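Long-range contacts in Myo-inositol dehydrogenase (Corynebacterium glutamicum, PDB 3EUW), which probably catalyses the NAD+-dependent oxidation of myo-inositol at its 2-hydroxyl, as a member of the Gfo/Idh/MocA oxidoreductase family: residues Thr4-Leu9 with Asp28-Val33; His17-Asn22 with Lys287-Thr292; Glu191-Gly196 with Leu321-Thr326; Gln212-Leu217 with Asn226-Arg231. All blocks are in the same frame, centred on the assembly; numbering follows the deposited sequence.

Interaction 1: Thr4-Leu9 with Asp28-Val33. With NA (sodium ion), chain E.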
loop_
_atom_site.group_PDB
_atom_site.type_symbol
_atom_site.label_atom_id
_atom_site.label_comp_id
_atom_site.label_asym_id
_atom_site.label_seq_id
_atom_site.Cartn_x
_atom_site.Cartn_y
_atom_site.Cartn_z
ATOM N N THR A 4 12.426 -23.501 -36.010
ATOM C CA THR A 4 12.016 -22.102 -35.910
ATOM C C THR A 4 10.869 -21.782 -36.865
ATOM O O THR A 4 10.948 -22.074 -38.050
ATOM C CB THR A 4 13.204 -21.164 -36.205
ATOM O OG1 THR A 4 12.765 -19.800 -36.153
ATOM C CG2 THR A 4 13.781 -21.453 -37.575
ATOM N N LEU A 5 9.802 -21.187 -36.335
ATOM C CA LEU A 5 8.631 -20.836 -37.140
ATOM C C LEU A 5 8.788 -19.489 -37.846
ATOM O O LEU A 5 9.267 -18.522 -37.260
ATOM C CB LEU A 5 7.380 -20.825 -36.265
ATOM C CG LEU A 5 6.976 -22.175 -35.655
ATOM C CD1 LEU A 5 5.785 -21.992 -34.701
ATOM C CD2 LEU A 5 6.624 -23.153 -36.775
ATOM N N ARG A 6 8.374 -19.445 -39.111
ATOM C CA ARG A 6 8.473 -18.242 -39.936
ATOM C C ARG A 6 7.227 -17.370 -39.836
ATOM O O ARG A 6 6.118 -17.820 -40.123
ATOM C CB ARG A 6 8.689 -18.629 -41.399
ATOM C CG ARG A 6 9.909 -19.490 -41.666
ATOM C CD ARG A 6 11.157 -18.680 -41.533
ATOM N NE ARG A 6 12.165 -19.052 -42.523
ATOM C CZ ARG A 6 13.008 -20.072 -42.403
ATOM N NH1 ARG A 6 12.980 -20.848 -41.322
ATOM N NH2 ARG A 6 13.892 -20.305 -43.366
ATOM N N ILE A 7 7.421 -16.109 -39.472
ATOM C CA ILE A 7 6.304 -15.189 -39.308
ATOM C C ILE A 7 6.294 -13.990 -40.249
ATOM O O ILE A 7 7.320 -13.349 -40.469
ATOM C CB ILE A 7 6.266 -14.622 -37.866
ATOM C CG1 ILE A 7 6.314 -15.761 -36.844
ATOM C CG2 ILE A 7 5.020 -13.765 -37.679
ATOM C CD1 ILE A 7 5.155 -16.722 -36.936
ATOM N N ALA A 8 5.122 -13.682 -40.793
ATOM C CA ALA A 8 4.965 -12.517 -41.656
ATOM C C ALA A 8 4.195 -11.469 -40.835
ATOM O O ALA A 8 3.183 -11.789 -40.211
ATOM C CB ALA A 8 4.187 -12.887 -42.899
ATOM N N LEU A 9 4.676 -10.228 -40.838
ATOM C CA LEU A 9 4.043 -9.150 -40.084
ATOM C C LEU A 9 3.430 -8.057 -40.954
ATOM O O LEU A 9 4.071 -7.565 -41.887
ATOM C CB LEU A 9 5.062 -8.510 -39.136
ATOM C CG LEU A 9 4.641 -7.197 -38.457
ATOM C CD1 LEU A 9 3.515 -7.480 -37.465
ATOM C CD2 LEU A 9 5.840 -6.557 -37.750
ATOM N N ASP A 28 11.428 -19.378 -30.618
ATOM C CA ASP A 28 10.719 -20.305 -31.498
ATOM C C ASP A 28 10.202 -19.603 -32.751
ATOM O O ASP A 28 9.587 -20.232 -33.616
ATOM C CB ASP A 28 9.521 -20.940 -30.782
ATOM C CG ASP A 28 9.925 -21.884 -29.652
ATOM O OD1 ASP A 28 11.058 -22.427 -29.676
ATOM O OD2 ASP A 28 9.089 -22.099 -28.745
ATOM N N LEU A 29 10.456 -18.303 -32.854
ATOM C CA LEU A 29 9.971 -17.537 -33.992
ATOM C C LEU A 29 11.034 -16.749 -34.724
ATOM O O LEU A 29 12.089 -16.433 -34.181
ATOM C CB LEU A 29 8.871 -16.573 -33.547
ATOM C CG LEU A 29 7.707 -17.200 -32.779
ATOM C CD1 LEU A 29 6.695 -16.113 -32.444
ATOM C CD2 LEU A 29 7.064 -18.313 -33.611
ATOM N N GLU A 30 10.718 -16.414 -35.967
ATOM C CA GLU A 30 11.620 -15.667 -36.820
ATOM C C GLU A 30 10.768 -14.810 -37.744
ATOM O O GLU A 30 9.859 -15.313 -38.393
ATOM C CB GLU A 30 12.482 -16.650 -37.627
ATOM C CG GLU A 30 13.273 -16.037 -38.764
ATOM C CD GLU A 30 14.298 -17.004 -39.349
ATOM O OE1 GLU A 30 14.701 -16.807 -40.516
ATOM O OE2 GLU A 30 14.711 -17.950 -38.642
ATOM N N LEU A 31 11.049 -13.512 -37.776
ATOM C CA LEU A 31 10.314 -12.585 -38.629
ATOM C C LEU A 31 11.001 -12.558 -39.998
ATOM O O LEU A 31 12.153 -12.142 -40.107
ATOM C CB LEU A 31 10.330 -11.188 -38.005
ATOM C CG LEU A 31 9.636 -10.085 -38.802
ATOM C CD1 LEU A 31 8.177 -10.447 -39.007
ATOM C CD2 LEU A 31 9.764 -8.757 -38.068
ATOM N N VAL A 32 10.303 -12.993 -41.042
ATOM C CA VAL A 32 10.912 -13.025 -42.364
ATOM C C VAL A 32 10.411 -11.981 -43.341
ATOM O O VAL A 32 11.009 -11.791 -44.395
ATOM C CB VAL A 32 10.761 -14.412 -43.019
ATOM C CG1 VAL A 32 11.432 -15.454 -42.158
ATOM C CG2 VAL A 32 9.293 -14.745 -43.229
ATOM N N VAL A 33 9.318 -11.307 -43.013
ATOM C CA VAL A 33 8.815 -10.282 -43.911
ATOM C C VAL A 33 7.847 -9.330 -43.228
ATOM O O VAL A 33 6.989 -9.748 -42.449
ATOM C CB VAL A 33 8.137 -10.908 -45.160
ATOM C CG1 VAL A 33 6.869 -11.645 -44.761
ATOM C CG2 VAL A 33 7.822 -9.824 -46.183
HETATM NA NA NA E . 13.082 -14.935 -32.646
HETATM O O HOH W 1 14.818 -14.246 -34.087
#
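Leu5 and Leu29 meet on one side of two neighbouring parallel strands: CB of Leu5 rests 3.7 Å from CD2 of Leu29, with CD1 of Ile7 a little farther along the same row. Leu31 turns its CG anti to the backbone N (chi1 178°), which swings CD1 over to within 3.7 Å of Leu9 CB. On the reverse side Arg6 and Glu30 run alongside each other. Their guanidinium and carboxylate planes are 8° apart, and Glu30 OE1 hangs over one guanidinium face, 3.9 Å from Arg6 NE, so this long salt bridge works through charge and not through a directed N-H. Val32 CG1 approaches Arg6 CD at 3.3 Å. The backbones are joined by Leu5 N to Asp28 O, a weak bond from Glu30 N to Leu5 O, Ile7 N to Glu30 O (2.8 Å) and Val32 N to Ile7 O. The next bond, Leu9 N to Val33 O (2.9 Å), has moved on by a residue in 28-33. These are the two strands of the first beta-alpha-beta crossover of the Rossmann fold. Its helix, 14-25, covers Ile7 and Leu31 through Ile23, while Leu290 and Ala294 of helix 283-299 press on Leu29. Farther out, Leu29 O binds a sodium ion at 2.4 Å, joined there by a water and the carbonyl oxygens of Ile23, Ala24 and Asn26.

Interaction 2: His17-Asn22 with Lys287-Thr292; sequences HVHAAN and KAELAT
Lys287 reaches over Asn22 and sets its ammonium group on the amide oxygen, NZ to OD1 2.9 Å. The two side chains cross at about a right angle. The lysine leaves its helix with CG beside the backbone N, stays extended through chi2 and chi3, and then bends at the last bond (chi4 57°); this bend turns NZ back to the oxygen, and the aliphatic part follows closely, with CG 3.3 Å from Asn22 OD1. NZ is tilted from the amide plane by 22°. Asn22 places its CG anti to the carbonyl carbon (chi1 -72°), holding the amide out toward helix 283-299. Beneath this polar pair Leu290, its CG anti to the backbone N, pushes CD2 against Asn22, 3.6 Å from CB. Deeper still, Glu289 OE1 comes to the edge of the His19 ring, 4.3 Å from CE1, while the NE2 of that ring is hydrogen-bonded to Glu95. The segment axes stay 10.3 Å apart, so side chains rather than backbones bridge the gap. The contact sets the first helix of the Rossmann domain, 14-25, against a helix from late in the chain. Water 2 closes the polar end by accepting from both Asn22 ND2 (3.0 Å) and Lys287 NZ. With its oxygen accepting from the lysine and its nitrogen donating to water, the amide is held in one orientation; the lysine charge, also paired with Asp283, would be expected to polarise the Asn22 carbonyl.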
loop_
_atom_site.group_PDB
_atom_site.type_symbol
_atom_site.label_atom_id
_atom_site.label_comp_id
_atom_site.label_asym_id
_atom_site.label_seq_id
_atom_site.Cartn_x
_atom_site.Cartn_y
_atom_site.Cartn_z
ATOM N N HIS A 17 5.890 -2.448 -34.280
ATOM C CA HIS A 17 7.215 -2.422 -33.684
ATOM C C HIS A 17 7.315 -3.358 -32.492
ATOM O O HIS A 17 8.344 -3.999 -32.288
ATOM C CB HIS A 17 7.584 -1.004 -33.254
ATOM C CG HIS A 17 8.181 -0.177 -34.349
ATOM N ND1 HIS A 17 7.448 0.291 -35.419
ATOM C CD2 HIS A 17 9.452 0.248 -34.545
ATOM C CE1 HIS A 17 8.243 0.970 -36.229
ATOM N NE2 HIS A 17 9.462 0.958 -35.722
ATOM N N VAL A 18 6.244 -3.431 -31.703
ATOM C CA VAL A 18 6.219 -4.302 -30.534
ATOM C C VAL A 18 6.267 -5.773 -30.951
ATOM O O VAL A 18 7.076 -6.543 -30.450
ATOM C CB VAL A 18 4.951 -4.056 -29.685
ATOM C CG1 VAL A 18 4.826 -5.117 -28.607
ATOM C CG2 VAL A 18 5.016 -2.681 -29.057
ATOM N N HIS A 19 5.394 -6.167 -31.866
ATOM C CA HIS A 19 5.390 -7.553 -32.318
ATOM C C HIS A 19 6.733 -7.944 -32.946
ATOM O O HIS A 19 7.289 -8.997 -32.634
ATOM C CB HIS A 19 4.266 -7.780 -33.324
ATOM C CG HIS A 19 2.900 -7.725 -32.723
ATOM N ND1 HIS A 19 2.522 -8.524 -31.667
ATOM C CD2 HIS A 19 1.810 -6.992 -33.049
ATOM C CE1 HIS A 19 1.257 -8.290 -31.370
ATOM N NE2 HIS A 19 0.801 -7.364 -32.194
ATOM N N ALA A 20 7.250 -7.088 -33.825
ATOM C CA ALA A 20 8.525 -7.361 -34.486
ATOM C C ALA A 20 9.597 -7.604 -33.442
ATOM O O ALA A 20 10.312 -8.602 -33.499
ATOM C CB ALA A 20 8.930 -6.179 -35.399
ATOM N N ALA A 21 9.705 -6.692 -32.480
ATOM C CA ALA A 21 10.703 -6.836 -31.430
ATOM C C ALA A 21 10.462 -8.097 -30.591
ATOM O O ALA A 21 11.412 -8.733 -30.136
ATOM C CB ALA A 21 10.703 -5.601 -30.541
ATOM N N ASN A 22 9.198 -8.458 -30.381
ATOM C CA ASN A 22 8.898 -9.659 -29.602
ATOM C C ASN A 22 9.207 -10.932 -30.378
ATOM O O ASN A 22 9.675 -11.910 -29.801
ATOM C CB ASN A 22 7.435 -9.668 -29.135
ATOM C CG ASN A 22 7.178 -8.654 -28.031
ATOM O OD1 ASN A 22 8.103 -8.258 -27.322
ATOM N ND2 ASN A 22 5.924 -8.239 -27.874
ATOM N N LYS A 287 4.168 -10.320 -25.078
ATOM C CA LYS A 287 5.120 -11.407 -25.240
ATOM C C LYS A 287 4.440 -12.745 -24.962
ATOM O O LYS A 287 4.664 -13.733 -25.675
ATOM C CB LYS A 287 6.313 -11.205 -24.297
ATOM C CG LYS A 287 7.245 -10.070 -24.723
ATOM C CD LYS A 287 8.373 -9.819 -23.714
ATOM C CE LYS A 287 9.400 -8.825 -24.259
ATOM N NZ LYS A 287 8.788 -7.524 -24.645
ATOM N N ALA A 288 3.599 -12.773 -23.929
ATOM C CA ALA A 288 2.908 -14.000 -23.570
ATOM C C ALA A 288 1.898 -14.340 -24.652
ATOM O O ALA A 288 1.685 -15.505 -24.970
ATOM C CB ALA A 288 2.221 -13.846 -22.223
ATOM N N GLU A 289 1.278 -13.314 -25.221
ATOM C CA GLU A 289 0.302 -13.527 -26.270
ATOM C C GLU A 289 0.992 -14.151 -27.489
ATOM O O GLU A 289 0.458 -15.068 -28.105
ATOM C CB GLU A 289 -0.351 -12.206 -26.670
ATOM C CG GLU A 289 -1.488 -12.342 -27.676
ATOM C CD GLU A 289 -2.128 -11.003 -28.005
ATOM O OE1 GLU A 289 -1.454 -10.159 -28.635
ATOM O OE2 GLU A 289 -3.299 -10.783 -27.630
ATOM N N LEU A 290 2.181 -13.652 -27.824
ATOM C CA LEU A 290 2.916 -14.171 -28.969
ATOM C C LEU A 290 3.291 -15.642 -28.755
ATOM O O LEU A 290 3.139 -16.463 -29.656
ATOM C CB LEU A 290 4.175 -13.335 -29.212
ATOM C CG LEU A 290 4.921 -13.595 -30.523
ATOM C CD1 LEU A 290 4.005 -13.317 -31.713
ATOM C CD2 LEU A 290 6.139 -12.714 -30.581
ATOM N N ALA A 291 3.767 -15.963 -27.555
ATOM C CA ALA A 291 4.166 -17.327 -27.226
ATOM C C ALA A 291 2.990 -18.282 -27.391
ATOM O O ALA A 291 3.144 -19.385 -27.899
ATOM C CB ALA A 291 4.694 -17.391 -25.794
ATOM N N THR A 292 1.815 -17.849 -26.952
ATOM C CA THR A 292 0.618 -18.664 -27.062
ATOM C C THR A 292 0.249 -18.870 -28.524
ATOM O O THR A 292 -0.299 -19.909 -28.897
ATOM C CB THR A 292 -0.547 -18.005 -26.291
ATOM O OG1 THR A 292 -0.209 -17.989 -24.904
ATOM C CG2 THR A 292 -1.844 -18.768 -26.461
HETATM O O HOH W 2 6.124 -6.492 -25.391
#

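Interaction 3: Glu191-Gly196 with Leu321-Thr326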
loop_
_atom_site.group_PDB
_atom_site.type_symbol
_atom_site.label_atom_id
_atom_site.label_comp_id
_atom_site.label_asym_id
_atom_site.label_seq_id
_atom_site.Cartn_x
_atom_site.Cartn_y
_atom_site.Cartn_z
ATOM N N GLU A 191 -27.622 -10.044 -20.526
ATOM C CA GLU A 191 -28.143 -8.680 -20.649
ATOM C C GLU A 191 -27.048 -7.618 -20.640
ATOM O O GLU A 191 -25.986 -7.804 -20.038
ATOM C CB GLU A 191 -29.145 -8.374 -19.529
ATOM C CG GLU A 191 -30.321 -9.351 -19.447
ATOM C CD GLU A 191 -31.415 -8.891 -18.496
ATOM O OE1 GLU A 191 -31.098 -8.236 -17.481
ATOM O OE2 GLU A 191 -32.598 -9.197 -18.758
ATOM N N VAL A 192 -27.332 -6.498 -21.295
ATOM C CA VAL A 192 -26.384 -5.410 -21.380
ATOM C C VAL A 192 -27.012 -4.053 -21.086
ATOM O O VAL A 192 -28.029 -3.688 -21.669
ATOM C CB VAL A 192 -25.746 -5.361 -22.778
ATOM C CG1 VAL A 192 -24.864 -4.137 -22.915
ATOM C CG2 VAL A 192 -24.929 -6.626 -23.008
ATOM N N THR A 193 -26.393 -3.315 -20.171
ATOM C CA THR A 193 -26.869 -1.986 -19.806
ATOM C C THR A 193 -25.693 -1.019 -19.903
ATOM O O THR A 193 -24.610 -1.308 -19.405
ATOM C CB THR A 193 -27.431 -1.972 -18.380
ATOM O OG1 THR A 193 -28.375 -3.037 -18.242
ATOM C CG2 THR A 193 -28.147 -0.667 -18.095
ATOM N N ALA A 194 -25.897 0.122 -20.549
ATOM C CA ALA A 194 -24.813 1.085 -20.695
ATOM C C ALA A 194 -25.299 2.516 -20.601
ATOM O O ALA A 194 -26.396 2.841 -21.049
ATOM C CB ALA A 194 -24.084 0.868 -22.036
ATOM N N THR A 195 -24.451 3.371 -20.035
ATOM C CA THR A 195 -24.753 4.782 -19.863
ATOM C C THR A 195 -23.568 5.608 -20.374
ATOM O O THR A 195 -22.431 5.395 -19.953
ATOM C CB THR A 195 -24.976 5.094 -18.379
ATOM O OG1 THR A 195 -25.961 4.199 -17.855
ATOM C CG2 THR A 195 -25.446 6.525 -18.197
ATOM N N GLY A 196 -23.832 6.545 -21.276
ATOM C CA GLY A 196 -22.756 7.368 -21.804
ATOM C C GLY A 196 -22.956 8.822 -21.445
ATOM O O GLY A 196 -24.085 9.268 -21.263
ATOM N N LEU A 321 -23.777 0.317 -27.058
ATOM C CA LEU A 321 -24.134 1.543 -27.758
ATOM C C LEU A 321 -25.643 1.692 -27.846
ATOM O O LEU A 321 -26.183 2.767 -27.600
ATOM C CB LEU A 321 -23.543 1.551 -29.177
ATOM C CG LEU A 321 -23.855 2.781 -30.043
ATOM C CD1 LEU A 321 -23.313 4.030 -29.374
ATOM C CD2 LEU A 321 -23.239 2.621 -31.422
ATOM N N GLU A 322 -26.324 0.610 -28.205
ATOM C CA GLU A 322 -27.778 0.647 -28.329
ATOM C C GLU A 322 -28.445 0.949 -26.984
ATOM O O GLU A 322 -29.406 1.716 -26.921
ATOM C CB GLU A 322 -28.283 -0.681 -28.877
ATOM C CG GLU A 322 -29.351 -0.534 -29.942
ATOM C CD GLU A 322 -30.730 -0.689 -29.375
ATOM O OE1 GLU A 322 -30.933 -1.641 -28.596
ATOM O OE2 GLU A 322 -31.609 0.119 -29.707
ATOM N N SER A 323 -27.941 0.333 -25.915
ATOM C CA SER A 323 -28.488 0.563 -24.580
ATOM C C SER A 323 -28.267 2.025 -24.194
ATOM O O SER A 323 -29.172 2.697 -23.711
ATOM C CB SER A 323 -27.801 -0.343 -23.551
ATOM O OG SER A 323 -28.250 -0.053 -22.236
ATOM N N ALA A 324 -27.056 2.517 -24.422
ATOM C CA ALA A 324 -26.726 3.895 -24.075
ATOM C C ALA A 324 -27.596 4.883 -24.833
ATOM O O ALA A 324 -27.987 5.913 -24.296
ATOM C CB ALA A 324 -25.272 4.173 -24.366
ATOM N N GLN A 325 -27.899 4.568 -26.086
ATOM C CA GLN A 325 -28.723 5.452 -26.899
ATOM C C GLN A 325 -30.214 5.355 -26.578
ATOM O O GLN A 325 -30.976 6.279 -26.884
ATOM C CB GLN A 325 -28.525 5.147 -28.384
ATOM C CG GLN A 325 -27.118 5.393 -28.911
ATOM C CD GLN A 325 -26.964 5.012 -30.380
ATOM O OE1 GLN A 325 -27.355 3.919 -30.794
ATOM N NE2 GLN A 325 -26.389 5.911 -31.168
ATOM N N THR A 326 -30.630 4.259 -25.950
ATOM C CA THR A 326 -32.051 4.053 -25.678
ATOM C C THR A 326 -32.530 4.161 -24.242
ATOM O O THR A 326 -33.737 4.255 -23.993
ATOM C CB THR A 326 -32.501 2.687 -26.236
ATOM O OG1 THR A 326 -31.710 1.645 -25.644
ATOM C CG2 THR A 326 -32.308 2.653 -27.763
HETATM O O HOH W 3 -29.191 2.527 -20.954
HETATM O O HOH W 4 -26.356 7.113 -22.376
#
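Ser323 and Ala324, in the last turn of helix 307-326, lie against the edge of strand 189-197 at Ala194, a helix-to-strand contact in which a helix end takes up the strand's outward backbone groups. Ser323 OG accepts from Ala194 N at 2.9 Å, with an N-H...O angle of 151°. Its chi1 of 175° carries the hydroxyl away from its own backbone N and out to the strand; the same oxygen is hydrogen-bonded to Arg328 O, so it is gripped by two backbone partners. One residue on, Ala324 CA comes within 3.2 Å of Ala194 O as a CA-H...O contact. Ala194 CB and Ala324 CB stand 4.2 Å apart. Phe171 of helix 169-185 touches both methyls. The strand belongs to the mixed sheet of the Gfo/Idh/MocA C-terminal domain. Strand 212-219 borders it on one edge, and on the other short strand 330-331 pairs with it near Val192, so the helix end meets that edge farther along. Two waters bridge the rest. Water 3 donates to Ala194 O and Ser323 O, 2.8 Å each, while water 4 accepts from Gly196 N and donates to Ala324 O, also 2.8 Å each. Thr193 and Thr195 direct their CB atoms away from the helix; Thr193 packs on Thr193 of the second subunit, and its OG1 is hydrogen-bonded to Thr329.

Interaction 4: Gln212-Leu217 with Asn226-Arg231; sequences QVIVTL and NIVNSR
The amide of Asn226 swings across to Thr216, its neighbour in a non-hydrogen-bonded pair, with CG 4.1 Å from Thr216 OG1. An anti chi1 of -174° gives the group this reach, and the methyl CG2 of Ile214 borders the same amide. On the reverse face Asn229 lies alongside Val213, pointing the same way, and Val213 CG2 packs 3.7 Å from Asn229 CB. Val215 N donates to Ile227 O and Ile227 N returns the bond to Val215 O, both at 2.7 Å. At the other hydrogen-bonded pair Val213 N sits 47° out of the plane of the Asn229 carbonyl, a bond of 3.2 Å, whereas Asn229 N to Val213 O is straighter and 3.0 Å long. Asn229 O takes a further hydrogen bond from Gln148 of the second subunit. Between the pairs, Ile214 CA passes 3.3 Å from Ile227 O. Val215 and Ile227 meet through their CB atoms, 4.0 Å apart, on the face covered by helix 169-185, where Ile170 and Phe171 touch Val213. The face with Ile214, Thr216 and Asn226 turns to the second subunit, whose Ile214 and Thr216 pack against it. This is an antiparallel beta hairpin in the C-terminal-domain sheet, helix-covered on one side and forming a sheet-to-sheet subunit interface on the other.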
loop_
_atom_site.group_PDB
_atom_site.type_symbol
_atom_site.label_atom_id
_atom_site.label_comp_id
_atom_site.label_asym_id
_atom_site.label_seq_id
_atom_site.Cartn_x
_atom_site.Cartn_y
_atom_site.Cartn_z
ATOM N N GLN A 212 -16.927 9.286 -21.678
ATOM C CA GLN A 212 -16.974 8.439 -20.490
ATOM C C GLN A 212 -18.255 7.604 -20.459
ATOM O O GLN A 212 -19.347 8.079 -20.795
ATOM C CB GLN A 212 -16.835 9.254 -19.188
ATOM C CG GLN A 212 -18.026 10.118 -18.810
ATOM C CD GLN A 212 -17.903 10.722 -17.413
ATOM O OE1 GLN A 212 -18.825 11.375 -16.922
ATOM N NE2 GLN A 212 -16.766 10.504 -16.772
ATOM N N VAL A 213 -18.109 6.340 -20.077
ATOM C CA VAL A 213 -19.265 5.455 -19.993
ATOM C C VAL A 213 -19.202 4.488 -18.803
ATOM O O VAL A 213 -18.142 4.255 -18.235
ATOM C CB VAL A 213 -19.412 4.588 -21.280
ATOM C CG1 VAL A 213 -19.510 5.468 -22.517
ATOM C CG2 VAL A 213 -18.227 3.633 -21.408
ATOM N N ILE A 214 -20.355 3.954 -18.422
ATOM C CA ILE A 214 -20.443 2.949 -17.364
ATOM C C ILE A 214 -21.266 1.827 -17.970
ATOM O O ILE A 214 -22.317 2.075 -18.558
ATOM C CB ILE A 214 -21.197 3.419 -16.099
ATOM C CG1 ILE A 214 -20.281 4.183 -15.139
ATOM C CG2 ILE A 214 -21.695 2.182 -15.327
ATOM C CD1 ILE A 214 -19.597 5.353 -15.702
ATOM N N VAL A 215 -20.797 0.600 -17.832
ATOM C CA VAL A 215 -21.517 -0.551 -18.359
ATOM C C VAL A 215 -21.776 -1.580 -17.259
ATOM O O VAL A 215 -20.929 -1.806 -16.392
ATOM C CB VAL A 215 -20.715 -1.236 -19.486
ATOM C CG1 VAL A 215 -21.384 -2.545 -19.885
ATOM C CG2 VAL A 215 -20.604 -0.300 -20.699
ATOM N N THR A 216 -22.955 -2.184 -17.280
ATOM C CA THR A 216 -23.286 -3.231 -16.327
ATOM C C THR A 216 -23.867 -4.425 -17.099
ATOM O O THR A 216 -24.911 -4.316 -17.738
ATOM C CB THR A 216 -24.293 -2.738 -15.263
ATOM O OG1 THR A 216 -23.715 -1.658 -14.523
ATOM C CG2 THR A 216 -24.617 -3.837 -14.294
ATOM N N LEU A 217 -23.168 -5.555 -17.051
ATOM C CA LEU A 217 -23.605 -6.765 -17.754
ATOM C C LEU A 217 -24.148 -7.794 -16.765
ATOM O O LEU A 217 -23.649 -7.906 -15.645
ATOM C CB LEU A 217 -22.431 -7.408 -18.500
ATOM C CG LEU A 217 -21.526 -6.550 -19.384
ATOM C CD1 LEU A 217 -20.304 -7.358 -19.788
ATOM C CD2 LEU A 217 -22.290 -6.076 -20.611
ATOM N N ASN A 226 -19.358 -4.901 -13.925
ATOM C CA ASN A 226 -19.476 -3.446 -13.991
ATOM C C ASN A 226 -18.195 -2.821 -14.554
ATOM O O ASN A 226 -17.111 -2.948 -13.983
ATOM C CB ASN A 226 -19.791 -2.922 -12.587
ATOM C CG ASN A 226 -20.072 -1.438 -12.559
ATOM O OD1 ASN A 226 -20.969 -0.944 -13.234
ATOM N ND2 ASN A 226 -19.299 -0.721 -11.765
ATOM N N ILE A 227 -18.333 -2.150 -15.692
ATOM C CA ILE A 227 -17.204 -1.532 -16.364
ATOM C C ILE A 227 -17.279 -0.012 -16.377
ATOM O O ILE A 227 -18.306 0.564 -16.756
ATOM C CB ILE A 227 -17.113 -2.026 -17.830
ATOM C CG1 ILE A 227 -17.005 -3.554 -17.852
ATOM C CG2 ILE A 227 -15.914 -1.400 -18.526
ATOM C CD1 ILE A 227 -17.115 -4.157 -19.251
ATOM N N VAL A 228 -16.184 0.623 -15.957
ATOM C CA VAL A 228 -16.070 2.077 -15.922
ATOM C C VAL A 228 -14.956 2.549 -16.873
ATOM O O VAL A 228 -13.800 2.129 -16.759
ATOM C CB VAL A 228 -15.768 2.593 -14.486
ATOM C CG1 VAL A 228 -15.644 4.121 -14.494
ATOM C CG2 VAL A 228 -16.883 2.156 -13.509
ATOM N N ASN A 229 -15.316 3.415 -17.814
ATOM C CA ASN A 229 -14.356 3.940 -18.782
ATOM C C ASN A 229 -14.326 5.472 -18.785
ATOM O O ASN A 229 -15.330 6.133 -18.473
ATOM C CB ASN A 229 -14.718 3.511 -20.207
ATOM C CG ASN A 229 -14.409 2.056 -20.506
ATOM O OD1 ASN A 229 -13.673 1.361 -19.782
ATOM N ND2 ASN A 229 -14.961 1.590 -21.614
ATOM N N SER A 230 -13.168 6.026 -19.130
ATOM C CA SER A 230 -13.011 7.467 -19.282
ATOM C C SER A 230 -11.950 7.666 -20.328
ATOM O O SER A 230 -11.009 6.888 -20.403
ATOM C CB SER A 230 -12.561 8.172 -18.017
ATOM O OG SER A 230 -12.341 9.532 -18.343
ATOM N N ARG A 231 -12.097 8.712 -21.127
ATOM C CA ARG A 231 -11.155 8.986 -22.185
ATOM C C ARG A 231 -9.928 9.823 -21.798
ATOM O O ARG A 231 -9.125 10.173 -22.659
ATOM C CB ARG A 231 -11.898 9.606 -23.374
ATOM C CG ARG A 231 -12.613 8.582 -24.265
ATOM C CD ARG A 231 -11.614 7.619 -24.925
ATOM N NE ARG A 231 -12.185 6.946 -26.091
ATOM C CZ ARG A 231 -11.596 5.960 -26.768
ATOM N NH1 ARG A 231 -10.405 5.516 -26.412
ATOM N NH2 ARG A 231 -12.207 5.402 -27.803
#

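How the interactions relate
From the N terminus, interaction 1 closes first, returning after helix 14-25 to pair the first two Rossmann strands. Interaction 2 opens on that helix, so the two cross, and they touch where Leu29 packs on Leu290. The loop of interaction 2 runs on through the C-terminal domain and closes at 287-292, tying a late helix back to the Rossmann half. Interaction 3 opens inside that loop and closes beyond it at 321-326, crossing interaction 2. Interaction 4, a short hairpin, is nested within both. Interactions 3 and 4 share a sheet through neighbouring strands and both touch the second subunit; the centres of interactions 1 and 3 lie about 42 Å apart.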